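Local coordinates for protein succinylglutamate desuccinylase (Chromobacterium violaceum, PDB 1YW4) that probably hydrolyses N-succinylglutamate to succinate and glutamate, the last step of arginine degradation by the AST pathway, with one zinc ion per subunit, at residues S4-L8 / D67-T71; L177-R182 / V247-D251; V279-L285 / E305-P311. All coordinates share one frame; numbering follows the deposited sequence.

The three contacts lie in series along the chain and none touches another; all are partly buried and lie about 18 to 20 Å from the chain's centre. Contact 1 sets a helix start, and contact 2 an irregular loop, against a helix of the catalytic domain: in contact 1 a carboxylate grips the start of an N-terminal helix, whereas contact 2 is mainly van der Waals packing and has no clear hydrogen bond across it. Contact 3 belongs to the C-terminal barrel-sandwich hybrid domain, on the opposite side of the chain's centre from contact 1, and pairs backbone with backbone through several hydrogen bonds. It alone of the three comes close to the zinc.

Contact 1. Residues S4-L8 / D67-T71; sequences SPSFL and DGMLT
Asp67 grips Ser6 and Leu8, at the start of helix 7-12, with both carboxylate oxygens. Its OD2 accepts from Ser6 OG at 2.7 Å, met on the syn side and 22° out of the carboxylate plane; its OD1 accepts from Leu8 N, also at 2.7 Å, but from well above that plane (47° out of it). The carboxylate is thus held at two points, which limits its rotation. A chi1 of -167° sets the carboxylate of Asp67 toward the first turn of helix 7-12, and Ser6, the N-cap residue, also caps Gln9 N through OG. A negative charge beside a helix N-terminus would probably be favoured by the helix dipole.

The tightly packed part is formed by Phe7 and Leu70: Leu70 CB lies over one face of the Phe7 ring, 3.7 Å from the ring centroid, a CH-pi contact offset toward the rim. Leu70 CD1 adds a second touch, 3.6 Å from Phe7 CB. Trp21 meets the same ring edge-to-face, and Leu70 also packs on Val86 and Phe88 of strand 83-88.

The solvent side is looser: exposed Pro5 meets Thr71 mainly through its backbone, with Pro5 O lying 3.2 Å from Thr71 OG1. Ser4 OG accepts from Ser6 N in an ST turn. The whole is an N-capped helix start docked on helix 61-75, its capping serine and first-turn amide bridged by one aspartate of the catalytic domain.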
loop_
_atom_site.group_PDB
_atom_site.type_symbol
_atom_site.label_atom_id
_atom_site.label_comp_id
_atom_site.label_asym_id
_atom_site.label_seq_id
_atom_site.Cartn_x
_atom_site.Cartn_y
_atom_site.Cartn_z
ATOM N N SER A 4 -27.230 19.425 -38.651
ATOM C CA SER A 4 -26.207 20.241 -38.008
ATOM C C SER A 4 -24.810 19.658 -38.172
ATOM O O SER A 4 -24.619 18.442 -38.118
ATOM C CB SER A 4 -26.521 20.388 -36.518
ATOM O OG SER A 4 -25.520 21.142 -35.854
ATOM N N PRO A 5 -23.809 20.528 -38.389
ATOM C CA PRO A 5 -22.426 20.062 -38.551
ATOM C C PRO A 5 -21.886 19.597 -37.199
ATOM O O PRO A 5 -20.871 18.901 -37.113
ATOM C CB PRO A 5 -21.705 21.303 -39.068
ATOM C CG PRO A 5 -22.440 22.417 -38.400
ATOM C CD PRO A 5 -23.895 21.993 -38.532
ATOM N N SER A 6 -22.595 19.993 -36.145
ATOM C CA SER A 6 -22.240 19.633 -34.784
ATOM C C SER A 6 -23.064 18.439 -34.312
ATOM O O SER A 6 -24.294 18.498 -34.274
ATOM C CB SER A 6 -22.483 20.819 -33.844
ATOM O OG SER A 6 -22.312 20.455 -32.478
ATOM N N PHE A 7 -22.376 17.363 -33.942
ATOM C CA PHE A 7 -23.034 16.165 -33.451
ATOM C C PHE A 7 -23.741 16.524 -32.145
ATOM O O PHE A 7 -24.873 16.107 -31.903
ATOM C CB PHE A 7 -22.001 15.052 -33.224
ATOM C CG PHE A 7 -21.526 14.393 -34.506
ATOM C CD1 PHE A 7 -21.794 13.052 -34.750
ATOM C CD2 PHE A 7 -20.836 15.122 -35.476
ATOM C CE1 PHE A 7 -21.388 12.433 -35.937
ATOM C CE2 PHE A 7 -20.423 14.509 -36.672
ATOM C CZ PHE A 7 -20.702 13.167 -36.898
ATOM N N LEU A 8 -23.074 17.327 -31.322
ATOM C CA LEU A 8 -23.624 17.738 -30.041
ATOM C C LEU A 8 -24.948 18.482 -30.184
ATOM O O LEU A 8 -25.934 18.149 -29.521
ATOM C CB LEU A 8 -22.597 18.605 -29.292
ATOM C CG LEU A 8 -22.959 19.220 -27.925
ATOM C CD1 LEU A 8 -23.601 20.558 -28.145
ATOM C CD2 LEU A 8 -23.870 18.290 -27.108
ATOM N N ASP A 67 -16.987 16.804 -29.510
ATOM C CA ASP A 67 -17.757 17.321 -30.633
ATOM C C ASP A 67 -16.856 17.832 -31.767
ATOM O O ASP A 67 -17.171 17.645 -32.942
ATOM C CB ASP A 67 -18.703 18.427 -30.160
ATOM C CG ASP A 67 -19.748 18.780 -31.196
ATOM O OD1 ASP A 67 -20.443 17.857 -31.685
ATOM O OD2 ASP A 67 -19.880 19.977 -31.520
ATOM N N GLY A 68 -15.746 18.473 -31.410
ATOM C CA GLY A 68 -14.824 18.968 -32.417
ATOM C C GLY A 68 -14.243 17.827 -33.242
ATOM O O GLY A 68 -14.120 17.931 -34.465
HETATM N N MSE A 69 -13.891 16.737 -32.568
HETATM C CA MSE A 69 -13.338 15.565 -33.227
HETATM C C MSE A 69 -14.361 14.971 -34.189
HETATM O O MSE A 69 -14.017 14.614 -35.302
HETATM C CB MSE A 69 -12.944 14.490 -32.210
HETATM C CG MSE A 69 -11.780 14.841 -31.301
HETATM SE SE MSE A 69 -11.154 13.278 -30.325
HETATM C CE MSE A 69 -12.703 12.981 -29.217
ATOM N N LEU A 70 -15.615 14.862 -33.757
ATOM C CA LEU A 70 -16.655 14.301 -34.619
ATOM C C LEU A 70 -16.857 15.143 -35.876
ATOM O O LEU A 70 -17.033 14.611 -36.973
ATOM C CB LEU A 70 -17.974 14.181 -33.854
ATOM C CG LEU A 70 -17.912 13.207 -32.673
ATOM C CD1 LEU A 70 -19.216 13.247 -31.870
ATOM C CD2 LEU A 70 -17.633 11.803 -33.204
ATOM N N THR A 71 -16.837 16.461 -35.716
ATOM C CA THR A 71 -17.007 17.339 -36.864
ATOM C C THR A 71 -15.843 17.158 -37.841
ATOM O O THR A 71 -16.042 17.137 -39.058
ATOM C CB THR A 71 -17.103 18.813 -36.438
ATOM O OG1 THR A 71 -18.161 18.964 -35.481
ATOM C CG2 THR A 71 -17.419 19.694 -37.645
#

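Contact 2. Residues L177-R182 / V247-D251; sequences LAWLQR and VPDLD
Ala178 and Leu250 bring their CA atoms to 4.3 Å, where the irregular segment 247-251 crosses the last turns of helix 174-181, and the inverse gamma turn centred on Pro248, with Asp249 N bonded to Val247 O, reverses the local chain.

The small Ala178 methyl permits this approach. Its CB meets Leu250 CB at 3.3 Å, tighter than usual for two carbons, while Val247 CG1 comes to 3.4 Å of the same atom. The backbone presses in too, with Asp249 O close to Ala178 CB. Val247 divides its branches: CG1, anti to the backbone N (chi1 -175°), reaches the helix at Ala178 and the Trp179 amide, while CG2 comes to the edge of the Trp179 indole, near its plane, the two side chains being roughly perpendicular. The indole itself stacks on Tyr146 and touches helix 230-241, so Val247 joins the apolar surroundings of the indole.

On the other flank Leu250 turns its side chain along the helix. Its CG lies 4.0 Å from Leu177 CB, and its CD2 packs against the terminal amide of Gln181, whose extended chain passes at a slant to it.

On the exposed side Arg182 meets Pro248, the two side chains running antiparallel alongside one another. Pro248 CG sits at the edge of the guanidinium, in its plane, and 3.5 Å from Arg182 CG, so the proline ring meets both the aliphatic CG and the guanidinium edge. CB of Asp249 points away from the helix, and its OD2 takes a weak bond from Leu250 N.

Far from the zinc site, this is mainly van der Waals packing of an irregular connection, running from helix 230-241 to strand 257-265, on the C-terminal end of helix 174-181 in the catalytic domain.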
loop_
_atom_site.group_PDB
_atom_site.type_symbol
_atom_site.label_atom_id
_atom_site.label_comp_id
_atom_site.label_asym_id
_atom_site.label_seq_id
_atom_site.Cartn_x
_atom_site.Cartn_y
_atom_site.Cartn_z
ATOM N N LEU A 177 -1.703 2.886 -18.502
ATOM C CA LEU A 177 -1.178 3.888 -17.586
ATOM C C LEU A 177 -0.150 4.713 -18.345
ATOM O O LEU A 177 -0.004 5.914 -18.117
ATOM C CB LEU A 177 -0.519 3.218 -16.377
ATOM C CG LEU A 177 -1.486 2.617 -15.359
ATOM C CD1 LEU A 177 -0.717 1.899 -14.257
ATOM C CD2 LEU A 177 -2.344 3.726 -14.779
ATOM N N ALA A 178 0.555 4.060 -19.261
ATOM C CA ALA A 178 1.567 4.737 -20.059
ATOM C C ALA A 178 0.897 5.750 -20.978
ATOM O O ALA A 178 1.294 6.915 -21.029
ATOM C CB ALA A 178 2.350 3.720 -20.874
ATOM N N TRP A 179 -0.130 5.300 -21.695
ATOM C CA TRP A 179 -0.867 6.165 -22.617
ATOM C C TRP A 179 -1.431 7.368 -21.872
ATOM O O TRP A 179 -1.427 8.491 -22.379
ATOM C CB TRP A 179 -2.022 5.399 -23.250
ATOM C CG TRP A 179 -2.725 6.159 -24.326
ATOM C CD1 TRP A 179 -2.346 6.267 -25.629
ATOM C CD2 TRP A 179 -3.953 6.886 -24.203
ATOM N NE1 TRP A 179 -3.265 7.007 -26.333
ATOM C CE2 TRP A 179 -4.263 7.401 -25.481
ATOM C CE3 TRP A 179 -4.824 7.152 -23.137
ATOM C CZ2 TRP A 179 -5.413 8.166 -25.725
ATOM C CZ3 TRP A 179 -5.967 7.914 -23.380
ATOM C CH2 TRP A 179 -6.250 8.410 -24.666
ATOM N N LEU A 180 -1.944 7.115 -20.674
ATOM C CA LEU A 180 -2.504 8.174 -19.851
ATOM C C LEU A 180 -1.401 9.150 -19.457
ATOM O O LEU A 180 -1.571 10.370 -19.553
ATOM C CB LEU A 180 -3.154 7.584 -18.595
ATOM C CG LEU A 180 -4.402 6.732 -18.839
ATOM C CD1 LEU A 180 -4.847 6.075 -17.537
ATOM C CD2 LEU A 180 -5.511 7.611 -19.408
ATOM N N GLN A 181 -0.267 8.605 -19.028
ATOM C CA GLN A 181 0.872 9.423 -18.618
ATOM C C GLN A 181 1.270 10.360 -19.751
ATOM O O GLN A 181 1.277 11.579 -19.584
ATOM C CB GLN A 181 2.064 8.537 -18.246
ATOM C CG GLN A 181 3.211 9.294 -17.599
ATOM C CD GLN A 181 4.428 8.423 -17.380
ATOM O OE1 GLN A 181 5.269 8.718 -16.531
ATOM N NE2 GLN A 181 4.534 7.348 -18.153
ATOM N N ARG A 182 1.611 9.789 -20.900
ATOM C CA ARG A 182 1.990 10.598 -22.049
ATOM C C ARG A 182 0.723 11.120 -22.717
ATOM O O ARG A 182 0.510 10.938 -23.915
ATOM C CB ARG A 182 2.824 9.778 -23.042
ATOM C CG ARG A 182 4.313 9.716 -22.704
ATOM C CD ARG A 182 4.597 8.840 -21.490
ATOM N NE ARG A 182 5.884 9.143 -20.860
ATOM C CZ ARG A 182 7.071 9.050 -21.458
ATOM N NH1 ARG A 182 7.161 8.659 -22.723
ATOM N NH2 ARG A 182 8.176 9.348 -20.784
ATOM N N VAL A 247 2.975 2.926 -27.374
ATOM C CA VAL A 247 3.075 3.919 -26.312
ATOM C C VAL A 247 4.507 3.893 -25.780
ATOM O O VAL A 247 5.070 2.821 -25.569
ATOM C CB VAL A 247 2.095 3.596 -25.160
ATOM C CG1 VAL A 247 2.126 4.707 -24.118
ATOM C CG2 VAL A 247 0.685 3.417 -25.708
ATOM N N PRO A 248 5.112 5.076 -25.559
ATOM C CA PRO A 248 6.484 5.202 -25.054
ATOM C C PRO A 248 6.683 4.679 -23.636
ATOM O O PRO A 248 7.117 5.413 -22.747
ATOM C CB PRO A 248 6.751 6.701 -25.164
ATOM C CG PRO A 248 5.399 7.288 -24.925
ATOM C CD PRO A 248 4.520 6.406 -25.777
ATOM N N ASP A 249 6.366 3.404 -23.439
ATOM C CA ASP A 249 6.504 2.747 -22.146
ATOM C C ASP A 249 5.877 3.558 -21.013
ATOM O O ASP A 249 5.259 4.597 -21.249
ATOM C CB ASP A 249 7.980 2.490 -21.846
ATOM C CG ASP A 249 8.181 1.355 -20.866
ATOM O OD1 ASP A 249 9.345 1.069 -20.519
ATOM O OD2 ASP A 249 7.173 0.744 -20.447
ATOM N N LEU A 250 6.041 3.080 -19.784
ATOM C CA LEU A 250 5.475 3.751 -18.618
ATOM C C LEU A 250 6.462 3.829 -17.459
ATOM O O LEU A 250 6.764 2.821 -16.821
ATOM C CB LEU A 250 4.197 3.024 -18.169
ATOM C CG LEU A 250 3.420 3.457 -16.915
ATOM C CD1 LEU A 250 4.017 2.819 -15.685
ATOM C CD2 LEU A 250 3.407 4.969 -16.803
ATOM N N ASP A 251 6.964 5.030 -17.194
ATOM C CA ASP A 251 7.901 5.239 -16.097
ATOM C C ASP A 251 7.103 5.501 -14.827
ATOM O O ASP A 251 6.817 6.648 -14.481
ATOM C CB ASP A 251 8.820 6.427 -16.395
ATOM C CG ASP A 251 9.764 6.735 -15.247
ATOM O OD1 ASP A 251 10.419 5.795 -14.744
ATOM O OD2 ASP A 251 9.855 7.918 -14.854
#

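Contact 3. Residues V279-L285 / E305-P311; sequences VENFTLL and EERILFP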
loop_
_atom_site.group_PDB
_atom_site.type_symbol
_atom_site.label_atom_id
_atom_site.label_comp_id
_atom_site.label_asym_id
_atom_site.label_seq_id
_atom_site.Cartn_x
_atom_site.Cartn_y
_atom_site.Cartn_z
ATOM N N VAL A 279 -10.059 23.829 -0.404
ATOM C CA VAL A 279 -8.869 22.977 -0.448
ATOM C C VAL A 279 -8.866 22.109 -1.709
ATOM O O VAL A 279 -9.877 21.495 -2.051
ATOM C CB VAL A 279 -8.779 22.061 0.808
ATOM C CG1 VAL A 279 -9.996 21.159 0.894
ATOM C CG2 VAL A 279 -7.500 21.235 0.761
ATOM N N GLU A 280 -7.732 22.066 -2.401
ATOM C CA GLU A 280 -7.612 21.280 -3.630
ATOM C C GLU A 280 -7.542 19.782 -3.363
ATOM O O GLU A 280 -7.096 19.350 -2.299
ATOM C CB GLU A 280 -6.364 21.701 -4.416
ATOM C CG GLU A 280 -6.455 23.079 -5.056
ATOM C CD GLU A 280 -5.205 23.461 -5.824
ATOM O OE1 GLU A 280 -5.223 24.519 -6.486
ATOM O OE2 GLU A 280 -4.203 22.716 -5.768
ATOM N N ASN A 281 -7.983 18.990 -4.337
ATOM C CA ASN A 281 -7.931 17.543 -4.198
ATOM C C ASN A 281 -6.471 17.106 -4.216
ATOM O O ASN A 281 -5.631 17.732 -4.871
ATOM C CB ASN A 281 -8.669 16.838 -5.344
ATOM C CG ASN A 281 -10.174 16.904 -5.203
ATOM O OD1 ASN A 281 -10.728 16.549 -4.159
ATOM N ND2 ASN A 281 -10.852 17.349 -6.266
ATOM N N PHE A 282 -6.193 16.023 -3.498
ATOM C CA PHE A 282 -4.856 15.446 -3.387
ATOM C C PHE A 282 -3.914 16.318 -2.572
ATOM O O PHE A 282 -2.695 16.187 -2.669
ATOM C CB PHE A 282 -4.271 15.180 -4.777
ATOM C CG PHE A 282 -4.970 14.077 -5.525
ATOM C CD1 PHE A 282 -4.863 12.752 -5.105
ATOM C CD2 PHE A 282 -5.745 14.364 -6.646
ATOM C CE1 PHE A 282 -5.522 11.728 -5.794
ATOM C CE2 PHE A 282 -6.405 13.350 -7.340
ATOM C CZ PHE A 282 -6.295 12.031 -6.916
ATOM N N THR A 283 -4.479 17.213 -1.767
ATOM C CA THR A 283 -3.653 18.069 -0.922
ATOM C C THR A 283 -2.949 17.182 0.103
ATOM O O THR A 283 -3.599 16.411 0.808
ATOM C CB THR A 283 -4.494 19.116 -0.173
ATOM O OG1 THR A 283 -4.999 20.081 -1.103
ATOM C CG2 THR A 283 -3.652 19.824 0.877
ATOM N N LEU A 284 -1.625 17.300 0.174
ATOM C CA LEU A 284 -0.802 16.518 1.095
ATOM C C LEU A 284 -1.059 16.870 2.562
ATOM O O LEU A 284 -1.096 18.046 2.930
ATOM C CB LEU A 284 0.685 16.735 0.784
ATOM C CG LEU A 284 1.713 15.919 1.580
ATOM C CD1 LEU A 284 1.860 14.534 0.951
ATOM C CD2 LEU A 284 3.076 16.635 1.575
ATOM N N LEU A 285 -1.235 15.846 3.394
ATOM C CA LEU A 285 -1.475 16.043 4.821
ATOM C C LEU A 285 -0.192 15.749 5.605
ATOM O O LEU A 285 0.227 14.606 5.718
ATOM C CB LEU A 285 -2.601 15.126 5.303
ATOM C CG LEU A 285 -4.059 15.421 4.905
ATOM C CD1 LEU A 285 -4.164 16.642 3.988
ATOM C CD2 LEU A 285 -4.626 14.191 4.235
ATOM N N GLU A 305 2.456 11.275 4.024
ATOM C CA GLU A 305 2.240 10.648 2.725
ATOM C C GLU A 305 0.779 10.712 2.282
ATOM O O GLU A 305 0.479 10.635 1.091
ATOM C CB GLU A 305 2.692 9.183 2.768
ATOM C CG GLU A 305 4.203 8.984 2.763
ATOM C CD GLU A 305 4.826 9.314 1.420
ATOM O OE1 GLU A 305 4.744 10.489 0.994
ATOM O OE2 GLU A 305 5.392 8.394 0.786
ATOM N N GLU A 306 -0.128 10.857 3.244
ATOM C CA GLU A 306 -1.545 10.907 2.929
ATOM C C GLU A 306 -1.980 12.231 2.292
ATOM O O GLU A 306 -1.320 13.255 2.443
ATOM C CB GLU A 306 -2.378 10.643 4.187
ATOM C CG GLU A 306 -1.623 9.984 5.328
ATOM C CD GLU A 306 -1.027 11.008 6.282
ATOM O OE1 GLU A 306 0.012 11.633 5.942
ATOM O OE2 GLU A 306 -1.621 11.198 7.369
ATOM N N ARG A 307 -3.088 12.188 1.560
ATOM C CA ARG A 307 -3.627 13.371 0.902
ATOM C C ARG A 307 -5.146 13.313 1.023
ATOM O O ARG A 307 -5.729 12.234 1.125
ATOM C CB ARG A 307 -3.222 13.397 -0.577
ATOM C CG ARG A 307 -1.717 13.401 -0.828
ATOM C CD ARG A 307 -1.411 13.187 -2.304
ATOM N NE ARG A 307 0.018 13.290 -2.599
ATOM C CZ ARG A 307 0.659 14.428 -2.841
ATOM N NH1 ARG A 307 -0.003 15.580 -2.830
ATOM N NH2 ARG A 307 1.966 14.415 -3.087
ATOM N N ILE A 308 -5.782 14.475 1.015
ATOM C CA ILE A 308 -7.231 14.543 1.125
ATOM C C ILE A 308 -7.812 14.515 -0.290
ATOM O O ILE A 308 -7.236 15.081 -1.222
ATOM C CB ILE A 308 -7.657 15.846 1.867
ATOM C CG1 ILE A 308 -9.137 15.793 2.265
ATOM C CG2 ILE A 308 -7.394 17.043 0.981
ATOM C CD1 ILE A 308 -9.499 14.606 3.149
ATOM N N LEU A 309 -8.942 13.845 -0.457
ATOM C CA LEU A 309 -9.562 13.767 -1.771
ATOM C C LEU A 309 -11.076 13.895 -1.644
ATOM O O LEU A 309 -11.682 13.294 -0.761
ATOM C CB LEU A 309 -9.189 12.442 -2.440
ATOM C CG LEU A 309 -9.685 12.224 -3.871
ATOM C CD1 LEU A 309 -9.156 13.331 -4.780
ATOM C CD2 LEU A 309 -9.213 10.862 -4.372
ATOM N N PHE A 310 -11.668 14.704 -2.518
ATOM C CA PHE A 310 -13.113 14.931 -2.535
ATOM C C PHE A 310 -13.712 15.338 -1.186
ATOM O O PHE A 310 -14.696 14.759 -0.735
ATOM C CB PHE A 310 -13.819 13.678 -3.057
ATOM C CG PHE A 310 -13.347 13.248 -4.412
ATOM C CD1 PHE A 310 -13.222 11.899 -4.723
ATOM C CD2 PHE A 310 -13.020 14.194 -5.379
ATOM C CE1 PHE A 310 -12.770 11.494 -5.978
ATOM C CE2 PHE A 310 -12.569 13.805 -6.635
ATOM C CZ PHE A 310 -12.441 12.449 -6.936
ATOM N N PRO A 311 -13.130 16.350 -0.525
ATOM C CA PRO A 311 -13.655 16.793 0.771
ATOM C C PRO A 311 -15.052 17.414 0.646
ATOM O O PRO A 311 -15.307 18.197 -0.269
ATOM C CB PRO A 311 -12.616 17.811 1.226
ATOM C CG PRO A 311 -12.196 18.434 -0.072
ATOM C CD PRO A 311 -12.020 17.214 -0.963
#
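Glu306 O receives Leu285 N at 2.8 Å in a nearly straight bond (174°), opening an antiparallel pairing. Arg307 pairs with Leu284 as a non-hydrogen-bonded pair; its chain, extended from CG to NE, carries NH1 to Phe282 O, 2.8 Å away and only 6° out of the guanidinium plane. Leu284 CD1 lies over the centre of one guanidinium face, so the group is held both in its plane and from above. Ile308 bonds at both backbone ends, its N to Thr283 O and its O accepting from Phe282 N at 2.7 Å, while its CG2 rests against Thr283 CB. Leu309 sends CD1 over the Phe282 ring, 3.8 Å from the centroid and 14° off the normal; Phe157 and Phe160 meet that ring edge-to-face. Phe310 N donates to Asn281 OD1 at 2.6 Å, and its side chain comes within about 8 Å of the zinc ion and about 6 Å of the side chain of Glu214, the predicted active-site residue. Pro311 CG closes on Val279 CG1 at 3.6 Å. With Phe282 and Thr283 both opposite Ile308, and Phe282 in a type II turn, this is a G1 beta bulge in the barrel-sandwich hybrid domain, near the zinc site.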